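Local coordinates for protein MATE family efflux transporter (Vibrio cholerae, PDB 6IDP) that probably exports drugs and other toxic compounds from the bacterial cell as a multidrug MATE transporter that changes conformation in an H+-dependent way, at residues 354-359 with 416-421; 280-285 with 318-323. All coordinates share one frame; numbering follows the deposited sequence.

Interaction 1: 354-359 with 416-421. With OLC ((2R)-2,3-dihydroxypropyl (9Z)-octadec-9-enoate), chain E.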
ATOM      1  N   VAL A 354      15.860   4.560 -18.268  1.00 25.52           N
ATOM      2  CA  VAL A 354      17.313   4.556 -18.102  1.00 26.00           C
ATOM      3  C   VAL A 354      17.768   5.543 -17.034  1.00 26.73           C
ATOM      4  O   VAL A 354      18.930   5.538 -16.632  1.00 30.96           O
ATOM      5  CB  VAL A 354      18.053   4.893 -19.423  1.00 30.03           C
ATOM      6  CG1 VAL A 354      17.719   3.884 -20.504  1.00 27.69           C
ATOM      7  CG2 VAL A 354      17.730   6.305 -19.880  1.00 32.55           C
ATOM      8  N   ILE A 355      16.851   6.387 -16.576  1.00 31.96           N
ATOM      9  CA  ILE A 355      17.195   7.414 -15.601  1.00 31.66           C
ATOM     10  C   ILE A 355      16.671   7.093 -14.202  1.00 30.81           C
ATOM     11  O   ILE A 355      17.431   7.097 -13.235  1.00 31.08           O
ATOM     12  CB  ILE A 355      16.652   8.795 -16.030  1.00 29.03           C
ATOM     13  CG1 ILE A 355      17.351   9.268 -17.304  1.00 31.66           C
ATOM     14  CG2 ILE A 355      16.843   9.818 -14.919  1.00 26.04           C
ATOM     15  CD1 ILE A 355      16.886  10.631 -17.790  1.00 29.28           C
ATOM     16  N   VAL A 356      15.376   6.811 -14.103  1.00 29.02           N
ATOM     17  CA  VAL A 356      14.720   6.654 -12.804  1.00 30.40           C
ATOM     18  C   VAL A 356      14.979   5.327 -12.051  1.00 31.54           C
ATOM     19  O   VAL A 356      15.190   5.359 -10.838  1.00 32.89           O
ATOM     20  CB  VAL A 356      13.193   6.843 -12.954  1.00 30.17           C
ATOM     21  CG1 VAL A 356      12.499   6.729 -11.609  1.00 33.33           C
ATOM     22  CG2 VAL A 356      12.893   8.195 -13.583  1.00 35.08           C
ATOM     23  N   PRO A 357      14.960   4.166 -12.747  1.00 31.44           N
ATOM     24  CA  PRO A 357      15.067   2.893 -12.011  1.00 27.06           C
ATOM     25  C   PRO A 357      16.277   2.751 -11.084  1.00 29.76           C
ATOM     26  O   PRO A 357      16.181   2.049 -10.076  1.00 24.57           O
ATOM     27  CB  PRO A 357      15.149   1.856 -13.133  1.00 27.64           C
ATOM     28  CG  PRO A 357      14.391   2.464 -14.245  1.00 30.47           C
ATOM     29  CD  PRO A 357      14.724   3.928 -14.185  1.00 25.87           C
ATOM     30  N   ILE A 358      17.388   3.400 -11.410  1.00 28.17           N
ATOM     31  CA  ILE A 358      18.592   3.285 -10.595  1.00 27.15           C
ATOM     32  C   ILE A 358      18.398   3.959  -9.232  1.00 27.21           C
ATOM     33  O   ILE A 358      19.166   3.739  -8.301  1.00 30.75           O
ATOM     34  CB  ILE A 358      19.818   3.896 -11.324  1.00 26.79           C
ATOM     35  CG1 ILE A 358      21.126   3.542 -10.605  1.00 35.50           C
ATOM     36  CG2 ILE A 358      19.662   5.395 -11.473  1.00 27.78           C
ATOM     37  CD1 ILE A 358      21.349   2.056 -10.432  1.00 24.15           C
ATOM     38  N   SER A 359      17.347   4.761  -9.115  1.00 30.94           N
ATOM     39  CA  SER A 359      17.060   5.468  -7.871  1.00 34.31           C
ATOM     40  C   SER A 359      16.048   4.724  -7.005  1.00 29.50           C
ATOM     41  O   SER A 359      15.757   5.148  -5.888  1.00 27.99           O
ATOM     42  CB  SER A 359      16.538   6.878  -8.163  1.00 31.03           C
ATOM     43  OG  SER A 359      15.201   6.831  -8.633  1.00 26.63           O
ATOM     44  N   VAL A 416      17.424  12.395  -8.539  1.00 28.15           N
ATOM     45  CA  VAL A 416      18.085  13.097  -7.445  1.00 31.88           C
ATOM     46  C   VAL A 416      17.221  13.083  -6.190  1.00 36.33           C
ATOM     47  O   VAL A 416      17.710  12.808  -5.094  1.00 37.43           O
ATOM     48  CB  VAL A 416      18.412  14.552  -7.828  1.00 32.86           C
ATOM     49  CG1 VAL A 416      18.970  15.310  -6.629  1.00 27.77           C
ATOM     50  CG2 VAL A 416      19.394  14.581  -8.987  1.00 32.70           C
ATOM     51  N   GLY A 417      15.934  13.367  -6.361  1.00 32.10           N
ATOM     52  CA  GLY A 417      15.000  13.406  -5.253  1.00 27.62           C
ATOM     53  C   GLY A 417      14.913  12.091  -4.503  1.00 32.75           C
ATOM     54  O   GLY A 417      14.931  12.071  -3.271  1.00 35.53           O
ATOM     55  N   ASN A 418      14.822  10.989  -5.242  1.00 25.83           N
ATOM     56  CA  ASN A 418      14.716   9.671  -4.632  1.00 25.04           C
ATOM     57  C   ASN A 418      15.959   9.302  -3.832  1.00 30.85           C
ATOM     58  O   ASN A 418      15.861   8.760  -2.732  1.00 31.20           O
ATOM     59  CB  ASN A 418      14.451   8.607  -5.698  1.00 25.25           C
ATOM     60  CG  ASN A 418      13.026   8.639  -6.212  1.00 26.75           C
ATOM     61  OD1 ASN A 418      12.140   9.209  -5.578  1.00 31.32           O
ATOM     62  ND2 ASN A 418      12.797   8.018  -7.364  1.00 23.85           N
ATOM     63  N   ILE A 419      17.126   9.600  -4.393  1.00 28.94           N
ATOM     64  CA  ILE A 419      18.393   9.280  -3.752  1.00 25.23           C
ATOM     65  C   ILE A 419      18.574  10.057  -2.454  1.00 30.63           C
ATOM     66  O   ILE A 419      18.964   9.489  -1.430  1.00 31.27           O
ATOM     67  CB  ILE A 419      19.573   9.565  -4.693  1.00 26.82           C
ATOM     68  CG1 ILE A 419      19.623   8.506  -5.794  1.00 30.01           C
ATOM     69  CG2 ILE A 419      20.891   9.603  -3.920  1.00 25.24           C
ATOM     70  CD1 ILE A 419      20.759   8.695  -6.772  1.00 40.64           C
ATOM     71  N   ILE A 420      18.280  11.354  -2.503  1.00 29.94           N
ATOM     72  CA  ILE A 420      18.361  12.201  -1.323  1.00 35.45           C
ATOM     73  C   ILE A 420      17.400  11.714  -0.238  1.00 35.27           C
ATOM     74  O   ILE A 420      17.766  11.622   0.932  1.00 33.62           O
ATOM     75  CB  ILE A 420      18.054  13.675  -1.664  1.00 36.37           C
ATOM     76  CG1 ILE A 420      19.125  14.237  -2.603  1.00 39.82           C
ATOM     77  CG2 ILE A 420      17.971  14.510  -0.399  1.00 39.77           C
ATOM     78  CD1 ILE A 420      18.971  15.717  -2.896  1.00 39.45           C
ATOM     79  N   ALA A 421      16.178  11.385  -0.646  1.00 32.27           N
ATOM     80  CA  ALA A 421      15.140  10.937   0.277  1.00 30.74           C
ATOM     81  C   ALA A 421      15.524   9.652   1.007  1.00 31.10           C
ATOM     82  O   ALA A 421      15.272   9.514   2.207  1.00 27.74           O
ATOM     83  CB  ALA A 421      13.835  10.742  -0.467  1.00 21.73           C
TER
HETATM   84  C8  OLC E 504      19.138   3.661 -26.835  1.00 51.02           C
HETATM   85  C7  OLC E 504      20.042   3.096 -25.762  1.00 54.44           C
HETATM   86  C6  OLC E 504      20.574   4.201 -24.875  1.00 56.54           C
HETATM   87  C5  OLC E 504      21.401   3.588 -23.765  1.00 55.41           C
HETATM   88  C4  OLC E 504      21.057   4.226 -22.435  1.00 52.50           C
HETATM   89  C3  OLC E 504      21.420   5.697 -22.451  1.00 51.10           C
HETATM   90  C2  OLC E 504      21.457   6.214 -21.029  1.00 53.97           C
HETATM   91  C1  OLC E 504      22.122   7.573 -20.993  1.00 57.72           C
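Ser359 OG is gripped from two directions, taking a hydrogen bond from Asn418 ND2 across the contact and giving one back to its own chain at Val356 O. Asn418 ND2 lies 3.0 Å from Ser359 OG, and the bond is almost straight (172°), with OG within 2° of the Asn418 amide plane, as expected for a bond made along an amide N-H. The second bond, from Ser359 OG to Val356 O, is short at 2.7 Å and lies in the carbonyl plane. With chi1 at 74°, OG sits between the backbone N and the carbonyl carbon, which brings it back over the preceding turn to meet Val356 O. That carbonyl also accepts from Ser359 N at 2.8 Å, and its two bonds pin the serine to the irregular turn following helix 343-355. The amide is held at its other end too, since Asn418 OD1 is hydrogen-bonded to Arg389, which should limit its rotation. Beside these bonds the contact is closed by carbon atoms. Ser359 CB lies 3.7 Å from Asn418 CB, and on its flank Ile419 CG1 approaches the same serine carbon to 4.2 Å. At the far end of segment 354-359, Val354 CG1 rests 3.9 Å from C4 of a monoolein chain. The contact thus fastens the turn between helices 343-355 and 360-375 to the part of helical range 379-435 around Asn418, which packs against that range's own earlier part at Arg389 and Tyr394, while Pro357 and Ile358 lean on helix 303-330 at Ala325.

Interaction 2: 280-285 with 318-323. With OLC ((2R)-2,3-dihydroxypropyl (9Z)-octadec-9-enoate), chain F; OLC ((2R)-2,3-dihydroxypropyl (9Z)-octadec-9-enoate), chain N.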
ATOM      1  N   LEU A 280       9.181  -2.286  -7.730  1.00 28.01           N
ATOM      2  CA  LEU A 280       9.296  -2.175  -6.280  1.00 28.95           C
ATOM      3  C   LEU A 280       8.348  -3.118  -5.541  1.00 31.79           C
ATOM      4  O   LEU A 280       8.058  -2.911  -4.363  1.00 29.82           O
ATOM      5  CB  LEU A 280       9.028  -0.733  -5.838  1.00 29.84           C
ATOM      6  CG  LEU A 280      10.157   0.290  -6.000  1.00 30.12           C
ATOM      7  CD1 LEU A 280       9.611   1.702  -5.869  1.00 36.12           C
ATOM      8  CD2 LEU A 280      11.264   0.049  -4.980  1.00 22.60           C
ATOM      9  N   VAL A 281       7.867  -4.149  -6.228  1.00 28.04           N
ATOM     10  CA  VAL A 281       6.878  -5.038  -5.631  1.00 31.12           C
ATOM     11  C   VAL A 281       7.477  -5.874  -4.494  1.00 27.83           C
ATOM     12  O   VAL A 281       6.777  -6.216  -3.542  1.00 31.92           O
ATOM     13  CB  VAL A 281       6.236  -5.968  -6.699  1.00 37.06           C
ATOM     14  CG1 VAL A 281       7.249  -6.960  -7.247  1.00 40.63           C
ATOM     15  CG2 VAL A 281       5.022  -6.686  -6.127  1.00 37.57           C
ATOM     16  N   ALA A 282       8.767  -6.182  -4.571  1.00 23.59           N
ATOM     17  CA  ALA A 282       9.410  -6.949  -3.507  1.00 31.27           C
ATOM     18  C   ALA A 282       9.597  -6.086  -2.266  1.00 34.38           C
ATOM     19  O   ALA A 282       9.478  -6.571  -1.137  1.00 34.70           O
ATOM     20  CB  ALA A 282      10.743  -7.506  -3.971  1.00 29.26           C
ATOM     21  N   VAL A 283       9.897  -4.807  -2.477  1.00 27.33           N
ATOM     22  CA  VAL A 283      10.031  -3.877  -1.368  1.00 28.39           C
ATOM     23  C   VAL A 283       8.666  -3.679  -0.717  1.00 37.44           C
ATOM     24  O   VAL A 283       8.546  -3.655   0.512  1.00 32.46           O
ATOM     25  CB  VAL A 283      10.608  -2.524  -1.821  1.00 29.26           C
ATOM     26  CG1 VAL A 283      10.735  -1.577  -0.641  1.00 33.62           C
ATOM     27  CG2 VAL A 283      11.961  -2.723  -2.484  1.00 25.19           C
ATOM     28  N   LEU A 284       7.638  -3.565  -1.555  1.00 30.13           N
ATOM     29  CA  LEU A 284       6.263  -3.427  -1.090  1.00 33.14           C
ATOM     30  C   LEU A 284       5.859  -4.608  -0.204  1.00 32.79           C
ATOM     31  O   LEU A 284       5.273  -4.421   0.864  1.00 28.10           O
ATOM     32  CB  LEU A 284       5.313  -3.301  -2.283  1.00 40.46           C
ATOM     33  CG  LEU A 284       3.952  -2.635  -2.059  1.00 55.43           C
ATOM     34  CD1 LEU A 284       2.891  -3.634  -1.607  1.00 60.26           C
ATOM     35  CD2 LEU A 284       4.069  -1.472  -1.076  1.00 56.58           C
ATOM     36  N   ALA A 285       6.183  -5.818  -0.647  1.00 33.47           N
ATOM     37  CA  ALA A 285       5.909  -7.022   0.132  1.00 33.58           C
ATOM     38  C   ALA A 285       6.614  -6.976   1.485  1.00 32.20           C
ATOM     39  O   ALA A 285       6.066  -7.416   2.497  1.00 30.83           O
ATOM     40  CB  ALA A 285       6.335  -8.263  -0.643  1.00 28.04           C
ATOM     41  N   LEU A 318      18.782  -2.624  -1.748  1.00 31.09           N
ATOM     42  CA  LEU A 318      19.800  -1.958  -2.553  1.00 33.53           C
ATOM     43  C   LEU A 318      20.323  -2.861  -3.667  1.00 37.58           C
ATOM     44  O   LEU A 318      20.431  -2.439  -4.816  1.00 34.68           O
ATOM     45  CB  LEU A 318      20.958  -1.496  -1.668  1.00 30.51           C
ATOM     46  CG  LEU A 318      20.592  -0.353  -0.724  1.00 29.13           C
ATOM     47  CD1 LEU A 318      21.783   0.051   0.126  1.00 29.38           C
ATOM     48  CD2 LEU A 318      20.070   0.824  -1.530  1.00 25.06           C
ATOM     49  N   GLY A 319      20.641  -4.104  -3.322  1.00 33.98           N
ATOM     50  CA  GLY A 319      21.155  -5.050  -4.295  1.00 33.38           C
ATOM     51  C   GLY A 319      20.137  -5.436  -5.354  1.00 33.55           C
ATOM     52  O   GLY A 319      20.435  -5.440  -6.546  1.00 33.23           O
ATOM     53  N   PHE A 320      18.927  -5.754  -4.909  1.00 31.52           N
ATOM     54  CA  PHE A 320      17.864  -6.225  -5.788  1.00 29.55           C
ATOM     55  C   PHE A 320      17.420  -5.150  -6.785  1.00 31.85           C
ATOM     56  O   PHE A 320      17.249  -5.431  -7.974  1.00 27.28           O
ATOM     57  CB  PHE A 320      16.678  -6.703  -4.943  1.00 30.70           C
ATOM     58  CG  PHE A 320      15.569  -7.336  -5.731  1.00 31.90           C
ATOM     59  CD1 PHE A 320      15.747  -8.565  -6.349  1.00 33.92           C
ATOM     60  CD2 PHE A 320      14.332  -6.719  -5.818  1.00 32.89           C
ATOM     61  CE1 PHE A 320      14.715  -9.153  -7.063  1.00 37.51           C
ATOM     62  CE2 PHE A 320      13.297  -7.301  -6.527  1.00 35.97           C
ATOM     63  CZ  PHE A 320      13.488  -8.519  -7.152  1.00 39.31           C
ATOM     64  N   GLN A 321      17.247  -3.920  -6.308  1.00 28.08           N
ATOM     65  CA  GLN A 321      16.845  -2.829  -7.191  1.00 26.70           C
ATOM     66  C   GLN A 321      17.982  -2.389  -8.120  1.00 24.97           C
ATOM     67  O   GLN A 321      17.729  -1.815  -9.174  1.00 23.69           O
ATOM     68  CB  GLN A 321      16.338  -1.631  -6.379  1.00 30.09           C
ATOM     69  CG  GLN A 321      15.156  -1.935  -5.454  1.00 31.08           C
ATOM     70  CD  GLN A 321      13.957  -2.514  -6.180  1.00 32.98           C
ATOM     71  OE1 GLN A 321      13.640  -2.113  -7.303  1.00 29.13           O
ATOM     72  NE2 GLN A 321      13.284  -3.466  -5.541  1.00 29.03           N
ATOM     73  N   LEU A 322      19.227  -2.651  -7.730  1.00 30.33           N
ATOM     74  CA  LEU A 322      20.361  -2.363  -8.608  1.00 31.38           C
ATOM     75  C   LEU A 322      20.337  -3.288  -9.821  1.00 35.35           C
ATOM     76  O   LEU A 322      20.530  -2.847 -10.955  1.00 32.94           O
ATOM     77  CB  LEU A 322      21.692  -2.501  -7.864  1.00 25.68           C
ATOM     78  CG  LEU A 322      22.968  -2.408  -8.714  1.00 31.41           C
ATOM     79  CD1 LEU A 322      23.020  -1.105  -9.499  1.00 29.75           C
ATOM     80  CD2 LEU A 322      24.210  -2.551  -7.847  1.00 29.61           C
ATOM     81  N   LEU A 323      20.097  -4.572  -9.569  1.00 29.90           N
ATOM     82  CA  LEU A 323      19.987  -5.560 -10.638  1.00 28.21           C
ATOM     83  C   LEU A 323      18.848  -5.237 -11.600  1.00 32.44           C
ATOM     84  O   LEU A 323      19.028  -5.272 -12.818  1.00 32.20           O
ATOM     85  CB  LEU A 323      19.785  -6.955 -10.054  1.00 27.31           C
ATOM     86  CG  LEU A 323      20.985  -7.517  -9.299  1.00 45.62           C
ATOM     87  CD1 LEU A 323      20.741  -8.974  -8.940  1.00 50.40           C
ATOM     88  CD2 LEU A 323      22.252  -7.355 -10.128  1.00 40.96           C
TER
HETATM   89  C18 OLC F 505      19.916   0.431  -6.065  1.00 62.60           C
HETATM   90  C10 OLC F 505      24.593  -2.363  -3.804  1.00 60.06           C
HETATM   91  C9  OLC F 505      24.573  -3.208  -2.749  1.00 56.57           C
HETATM   92  C17 OLC F 505      21.075   1.190  -6.671  1.00 68.39           C
HETATM   93  C11 OLC F 505      24.801  -0.873  -3.618  1.00 61.27           C
HETATM   94  C8  OLC F 505      24.759  -2.701  -1.336  1.00 54.17           C
HETATM   95  C16 OLC F 505      21.689   2.091  -5.623  1.00 66.70           C
HETATM   96  C12 OLC F 505      24.931  -0.202  -4.971  1.00 66.19           C
HETATM   97  C15 OLC F 505      22.932   2.742  -6.186  1.00 66.20           C
HETATM   98  C13 OLC F 505      24.385   1.209  -4.896  1.00 70.49           C
HETATM   99  C14 OLC F 505      24.030   1.704  -6.284  1.00 68.84           C
HETATM  100  C18 OLC N 513      10.866  -5.518 -13.809  1.00 58.60           C
HETATM  101  C17 OLC N 513      11.052  -5.736 -12.324  1.00 59.75           C
HETATM  102  C16 OLC N 513      10.300  -6.979 -11.900  1.00 60.78           C
HETATM  103  C12 OLC N 513       9.184 -10.025  -8.201  1.00 60.03           C
HETATM  104  C15 OLC N 513      10.488  -7.214 -10.417  1.00 59.86           C
HETATM  105  C13 OLC N 513      10.032  -8.839  -8.607  1.00 62.02           C
HETATM  106  C14 OLC N 513       9.592  -8.351  -9.969  1.00 64.49           C
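Phe320 reaches from helix 303-330 to Ala282 on helix 281-299. The side chain sets out toward helix 281-299, and CG stands anti to the backbone N (chi1 -174°), carrying the ring across the gap. Along the ring's near side, CD2 comes within 4.1 Å of Ala282 CB and CE2 closes to 3.6 Å of the same methyl, an oblique apolar contact. Beyond it, CZ meets a monoolein chain, with lipid C13 at 3.8 Å, in the ring plane and at its edge. The same lipid carbon lies 3.6 Å from Val281 CG1, so one acyl chain lines both helices. Phe320 also stacks on Phe316 of its own helix.

One residue along, Gln321 bends at chi2 (-57°), and the end of its chain meets Leu280 and Val283. Leu280 starts out pointing away from helix 303-330, yet its CD2 turns back to lie 3.9 Å from Gln321 CD, the two side chains crossing at about a right angle. Val283 brings its CG2 branch against the end of Gln321 from the next turn. Behind the contact, Gln321 CB and Leu322 CB border the end of a second monoolein chain, Leu322 CB lying 3.9 Å from lipid C18.

Leu280 marks the break between helices 263-279 and 281-299 and is the N-cap residue of the latter, its O accepting from Leu284 N at 2.9 Å. No hydrogen bond crosses between the segments. Val281 packs on Leu22, Val25 and Met29 of helix 5-39, and Leu280 on Leu360 and Leu363 of helix 360-375. A helix interrupted at Leu280 thus packs on helix 303-330 within the second MatE range and touches residues of the first, consistent with the MATE architecture of two six-helix bundles.

The chain reaches interaction 2 first. After the break at Leu280 it runs through helix 281-299, turns, and comes back along helix 303-330 to residues 318-323, closing a loop with 32 intervening residues, nearly all helical. Only later does segment 354-359 open interaction 1, whose loop of 56 residues passes through helix 360-375 and into helical range 379-435. The loops follow in series, neither nested nor crossed. Helix 303-330 joins them in space: the contacts lie about 13 Å apart, centre to centre, and Ile358 CD1 packs 3.7 Å from Leu322 CD1. Together they tie helix 281-299, through helix 303-330 and the 354-359 turn, to the last helical part of the chain, at residues 416-421.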